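Local coordinates for Exo-beta-1,4-mannosidase (Rhizomucor miehei, PDB 4LYP), which hydrolyses beta-mannosidic bonds as a glycoside hydrolase family 5 exo-beta-mannosidase with a TIM-barrel fold, and also has transglycosylation activity, at residues A[157-169]-A[197-209]. Numbering follows the deposited sequence. Where two conformers were deposited one is given.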
loop_
_atom_site.group_PDB
_atom_site.type_symbol
_atom_site.label_atom_id
_atom_site.label_comp_id
_atom_site.label_asym_id
_atom_site.label_seq_id
_atom_site.Cartn_x
_atom_site.Cartn_y
_atom_site.Cartn_z
ATOM N N GLY A 157 9.108 2.078 10.584
ATOM C CA GLY A 157 9.161 2.901 11.799
ATOM C C GLY A 157 7.723 3.213 12.220
ATOM O O GLY A 157 7.173 2.531 13.095
ATOM N N GLY A 158 7.092 4.150 11.530
ATOM C CA GLY A 158 5.647 4.297 11.631
ATOM C C GLY A 158 5.216 5.050 12.917
ATOM O O GLY A 158 6.003 5.694 13.608
ATOM N N PHE A 159 3.916 4.949 13.221
ATOM C CA PHE A 159 3.340 5.719 14.333
ATOM C C PHE A 159 4.013 5.353 15.639
ATOM O O PHE A 159 4.198 6.227 16.498
ATOM C CB PHE A 159 1.857 5.479 14.435
ATOM C CG PHE A 159 1.027 6.145 13.364
ATOM C CD1 PHE A 159 1.572 6.818 12.312
ATOM C CD2 PHE A 159 -0.346 6.023 13.398
ATOM C CE1 PHE A 159 0.806 7.440 11.343
ATOM C CE2 PHE A 159 -1.152 6.644 12.459
ATOM C CZ PHE A 159 -0.594 7.335 11.397
ATOM N N GLY A 160 4.448 4.095 15.848
ATOM C CA GLY A 160 5.160 3.738 17.061
ATOM C C GLY A 160 6.481 4.444 17.179
ATOM O O GLY A 160 6.893 4.791 18.286
ATOM N N GLN A 161 7.151 4.698 16.063
ATOM C CA GLN A 161 8.386 5.464 16.087
ATOM C C GLN A 161 8.095 6.922 16.456
ATOM O O GLN A 161 8.850 7.507 17.220
ATOM C CB GLN A 161 9.147 5.337 14.767
ATOM C CG GLN A 161 10.430 6.138 14.784
ATOM C CD GLN A 161 11.366 5.669 15.882
ATOM O OE1 GLN A 161 11.707 4.486 15.950
ATOM N NE2 GLN A 161 11.821 6.579 16.767
ATOM N N TYR A 162 7.051 7.521 15.875
ATOM C CA TYR A 162 6.721 8.900 16.301
ATOM C C TYR A 162 6.462 8.938 17.798
ATOM O O TYR A 162 6.908 9.885 18.495
ATOM C CB TYR A 162 5.539 9.469 15.530
ATOM C CG TYR A 162 5.800 9.899 14.117
ATOM C CD1 TYR A 162 5.700 9.025 13.041
ATOM C CD2 TYR A 162 6.180 11.201 13.813
ATOM C CE1 TYR A 162 5.890 9.426 11.745
ATOM C CE2 TYR A 162 6.354 11.625 12.514
ATOM C CZ TYR A 162 6.179 10.752 11.462
ATOM O OH TYR A 162 6.268 11.240 10.208
ATOM N N VAL A 163 5.724 7.961 18.343
ATOM C CA VAL A 163 5.490 7.892 19.770
ATOM C C VAL A 163 6.796 7.789 20.523
ATOM O O VAL A 163 7.004 8.483 21.532
ATOM C CB VAL A 163 4.500 6.756 20.122
ATOM C CG1 VAL A 163 4.433 6.540 21.644
ATOM C CG2 VAL A 163 3.111 7.042 19.538
ATOM N N ALA A 164 7.729 6.934 20.063
ATOM C CA ALA A 164 9.036 6.834 20.715
ATOM C C ALA A 164 9.759 8.165 20.687
ATOM O O ALA A 164 10.458 8.533 21.675
ATOM C CB ALA A 164 9.859 5.765 19.995
ATOM N N TRP A 165 9.742 8.869 19.565
ATOM C CA TRP A 165 10.356 10.200 19.528
ATOM C C TRP A 165 9.760 11.142 20.534
ATOM O O TRP A 165 10.508 11.852 21.216
ATOM C CB TRP A 165 10.266 10.758 18.152
ATOM C CG TRP A 165 11.276 10.224 17.148
ATOM C CD1 TRP A 165 12.553 9.848 17.390
ATOM C CD2 TRP A 165 11.085 10.108 15.716
ATOM N NE1 TRP A 165 13.191 9.470 16.216
ATOM C CE2 TRP A 165 12.324 9.636 15.161
ATOM C CE3 TRP A 165 10.022 10.385 14.847
ATOM C CZ2 TRP A 165 12.499 9.475 13.796
ATOM C CZ3 TRP A 165 10.240 10.244 13.488
ATOM C CH2 TRP A 165 11.469 9.774 12.964
ATOM N N ILE A 166 8.449 11.160 20.689
ATOM C CA ILE A 166 7.844 12.100 21.609
ATOM C C ILE A 166 8.092 11.743 23.053
ATOM O O ILE A 166 8.379 12.625 23.873
ATOM C CB ILE A 166 6.298 12.198 21.311
ATOM C CG1 ILE A 166 6.038 12.727 19.890
ATOM C CG2 ILE A 166 5.626 13.103 22.396
ATOM C CD1 ILE A 166 6.754 14.023 19.559
ATOM N N THR A 167 8.050 10.449 23.372
ATOM C CA THR A 167 8.206 10.012 24.787
ATOM C C THR A 167 9.644 9.955 25.192
ATOM O O THR A 167 9.941 9.903 26.357
ATOM C CB THR A 167 7.476 8.676 25.045
ATOM O OG1 THR A 167 8.122 7.674 24.253
ATOM C CG2 THR A 167 6.028 8.700 24.757
ATOM N N GLY A 168 10.550 9.985 24.190
ATOM C CA GLY A 168 11.962 9.880 24.426
ATOM C C GLY A 168 12.421 8.494 24.771
ATOM O O GLY A 168 13.516 8.360 25.260
ATOM N N ASN A 169 11.573 7.459 24.590
ATOM C CA ASN A 169 11.924 6.060 24.866
ATOM C C ASN A 169 11.946 5.288 23.560
ATOM O O ASN A 169 10.913 5.050 22.981
ATOM C CB ASN A 169 10.869 5.534 25.797
ATOM N N ILE A 197 0.475 13.074 23.938
ATOM C CA ILE A 197 1.375 12.669 22.863
ATOM C C ILE A 197 0.820 13.067 21.484
ATOM O O ILE A 197 1.595 13.482 20.640
ATOM C CB ILE A 197 1.590 11.149 22.914
ATOM C CG1 ILE A 197 2.424 10.793 24.189
ATOM C CG2 ILE A 197 2.277 10.591 21.658
ATOM C CD1 ILE A 197 2.365 9.332 24.590
ATOM N N ALA A 198 -0.490 12.917 21.289
ATOM C CA ALA A 198 -1.009 13.035 19.920
ATOM C C ALA A 198 -0.728 14.414 19.303
ATOM O O ALA A 198 -0.339 14.498 18.137
ATOM C CB ALA A 198 -2.501 12.735 19.892
ATOM N N PRO A 199 -0.889 15.559 20.046
ATOM C CA PRO A 199 -0.594 16.816 19.346
ATOM C C PRO A 199 0.846 16.904 18.912
ATOM O O PRO A 199 1.164 17.452 17.844
ATOM C CB PRO A 199 -0.924 17.886 20.425
ATOM C CG PRO A 199 -1.898 17.179 21.355
ATOM C CD PRO A 199 -1.529 15.728 21.367
ATOM N N LYS A 200 1.753 16.378 19.735
ATOM C CA LYS A 200 3.191 16.450 19.435
ATOM C C LYS A 200 3.567 15.550 18.263
ATOM O O LYS A 200 4.321 15.927 17.346
ATOM C CB LYS A 200 3.986 16.083 20.690
ATOM C CG LYS A 200 3.821 17.138 21.820
ATOM C CD LYS A 200 4.653 16.840 23.044
ATOM C CE LYS A 200 4.075 17.103 24.316
ATOM N NZ LYS A 200 5.093 16.559 25.264
ATOM N N ALA A 201 3.022 14.349 18.293
ATOM C CA ALA A 201 3.309 13.323 17.236
ATOM C C ALA A 201 2.760 13.865 15.946
ATOM O O ALA A 201 3.395 13.758 14.901
ATOM C CB ALA A 201 2.735 11.991 17.634
ATOM N N ASN A 202 1.512 14.407 15.959
ATOM C CA ASN A 202 0.888 14.902 14.733
ATOM C C ASN A 202 1.544 16.107 14.170
ATOM O O ASN A 202 1.532 16.325 12.951
ATOM C CB ASN A 202 -0.602 14.985 14.909
ATOM C CG ASN A 202 -1.180 13.573 14.739
ATOM O OD1 ASN A 202 -1.538 13.183 13.617
ATOM N ND2 ASN A 202 -1.477 12.887 15.925
ATOM N N LYS A 203 2.201 16.935 15.019
ATOM C CA LYS A 203 3.011 18.049 14.543
ATOM C C LYS A 203 4.177 17.529 13.671
ATOM O O LYS A 203 4.396 18.006 12.556
ATOM C CB LYS A 203 3.571 18.818 15.737
ATOM C CG LYS A 203 4.522 19.947 15.344
ATOM C CD LYS A 203 6.032 19.642 15.363
ATOM C CE LYS A 203 6.896 20.881 15.038
ATOM N NZ LYS A 203 6.227 22.106 15.534
ATOM N N LEU A 204 4.902 16.522 14.196
ATOM C CA LEU A 204 6.020 15.958 13.446
ATOM C C LEU A 204 5.543 15.306 12.153
ATOM O O LEU A 204 6.196 15.389 11.124
ATOM C CB LEU A 204 6.738 14.889 14.270
ATOM C CG LEU A 204 7.355 15.390 15.601
ATOM C CD1 LEU A 204 8.121 14.198 16.170
ATOM C CD2 LEU A 204 8.259 16.586 15.401
ATOM N N PHE A 205 4.374 14.646 12.202
ATOM C CA PHE A 205 3.821 13.967 11.029
ATOM C C PHE A 205 3.424 14.991 9.997
ATOM O O PHE A 205 3.746 14.797 8.797
ATOM C CB PHE A 205 2.650 13.143 11.526
ATOM C CG PHE A 205 1.862 12.365 10.472
ATOM C CD1 PHE A 205 2.501 11.636 9.454
ATOM C CD2 PHE A 205 0.476 12.296 10.562
ATOM C CE1 PHE A 205 1.791 10.865 8.565
ATOM C CE2 PHE A 205 -0.264 11.546 9.670
ATOM C CZ PHE A 205 0.389 10.802 8.685
ATOM N N LYS A 206 2.752 16.091 10.385
ATOM C CA LYS A 206 2.427 17.169 9.461
ATOM C C LYS A 206 3.693 17.761 8.833
ATOM O O LYS A 206 3.639 18.151 7.653
ATOM C CB LYS A 206 1.569 18.226 10.165
ATOM C CG LYS A 206 0.142 17.742 10.447
ATOM C CD LYS A 206 -0.605 18.802 11.288
ATOM C CE LYS A 206 -2.012 18.380 11.572
ATOM N NZ LYS A 206 -2.651 19.425 12.423
ATOM N N ASP A 207 4.750 17.897 9.603
ATOM C CA ASP A 207 5.972 18.385 9.032
ATOM C C ASP A 207 6.458 17.474 7.909
ATOM O O ASP A 207 6.953 17.949 6.861
ATOM C CB ASP A 207 7.097 18.485 10.092
ATOM C CG ASP A 207 6.855 19.549 11.130
ATOM O OD1 ASP A 207 6.047 20.472 10.919
ATOM O OD2 ASP A 207 7.542 19.506 12.184
ATOM N N HIS A 208 6.364 16.151 8.102
ATOM C CA HIS A 208 6.730 15.236 7.021
ATOM C C HIS A 208 5.816 15.369 5.816
ATOM O O HIS A 208 6.275 15.388 4.665
ATOM C CB HIS A 208 6.755 13.788 7.543
ATOM C CG HIS A 208 7.058 12.819 6.471
ATOM N ND1 HIS A 208 8.273 12.826 5.826
ATOM C CD2 HIS A 208 6.242 11.865 5.822
ATOM C CE1 HIS A 208 8.225 11.886 4.870
ATOM N NE2 HIS A 208 6.999 11.288 4.867
ATOM N N ILE A 209 4.467 15.452 6.065
ATOM C CA ILE A 209 3.547 15.594 4.972
ATOM C C ILE A 209 3.841 16.825 4.159
ATOM O O ILE A 209 3.901 16.772 2.900
ATOM C CB ILE A 209 2.077 15.621 5.487
ATOM C CG1 ILE A 209 1.735 14.297 6.168
ATOM C CG2 ILE A 209 1.130 15.973 4.387
ATOM C CD1 ILE A 209 0.395 14.335 6.898
HETATM O O HOH W 1 7.614 15.329 24.262
#
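The ring of Phe205 serves two aromatic neighbours at once: its face receives the edge of Phe159, planes at 71°, while its own edge is turned toward the face of Tyr162 in an offset T-shaped pair, centroids 6.0 Å apart. The cluster runs from the closest backbone approach, Tyr162 against Ala201, toward the start of helix 158-167, and Phe191 of helix 181-193 extends it. This helix crosses the 197-209 part of helix 197-213 steeply, segment axes 9.2 Å apart at closest. Tyr162 and Ile166 also act as knobs in holes. With CG anti to the carbonyl carbon (chi1 -75°), the Tyr162 ring is directed among Ala201, Leu204, Phe205 and His208; Leu204 CB meets its edge in plane, 3.7 Å from Tyr162 CE2, and Tyr162 OH rests 3.7 Å from His208 CB. One turn later Ile166 fills the next hole, its CD1 wedged between Lys200 CB (3.6 Å) and Leu204 CD1 (3.7 Å). Exposed Thr167 lays its CG2 against CD1 of buried Ile197. Direct hydrogen bonds between the segments are absent; a water donates to Ile166 O and accepts from Lys200 NZ, an ammonium also salt-bridged to Glu196. Apolar and aromatic packing therefore joins these helices, which follow strand 144-148 and precede strand 230-234 in the chain, with polar bridging confined to a solvated margin.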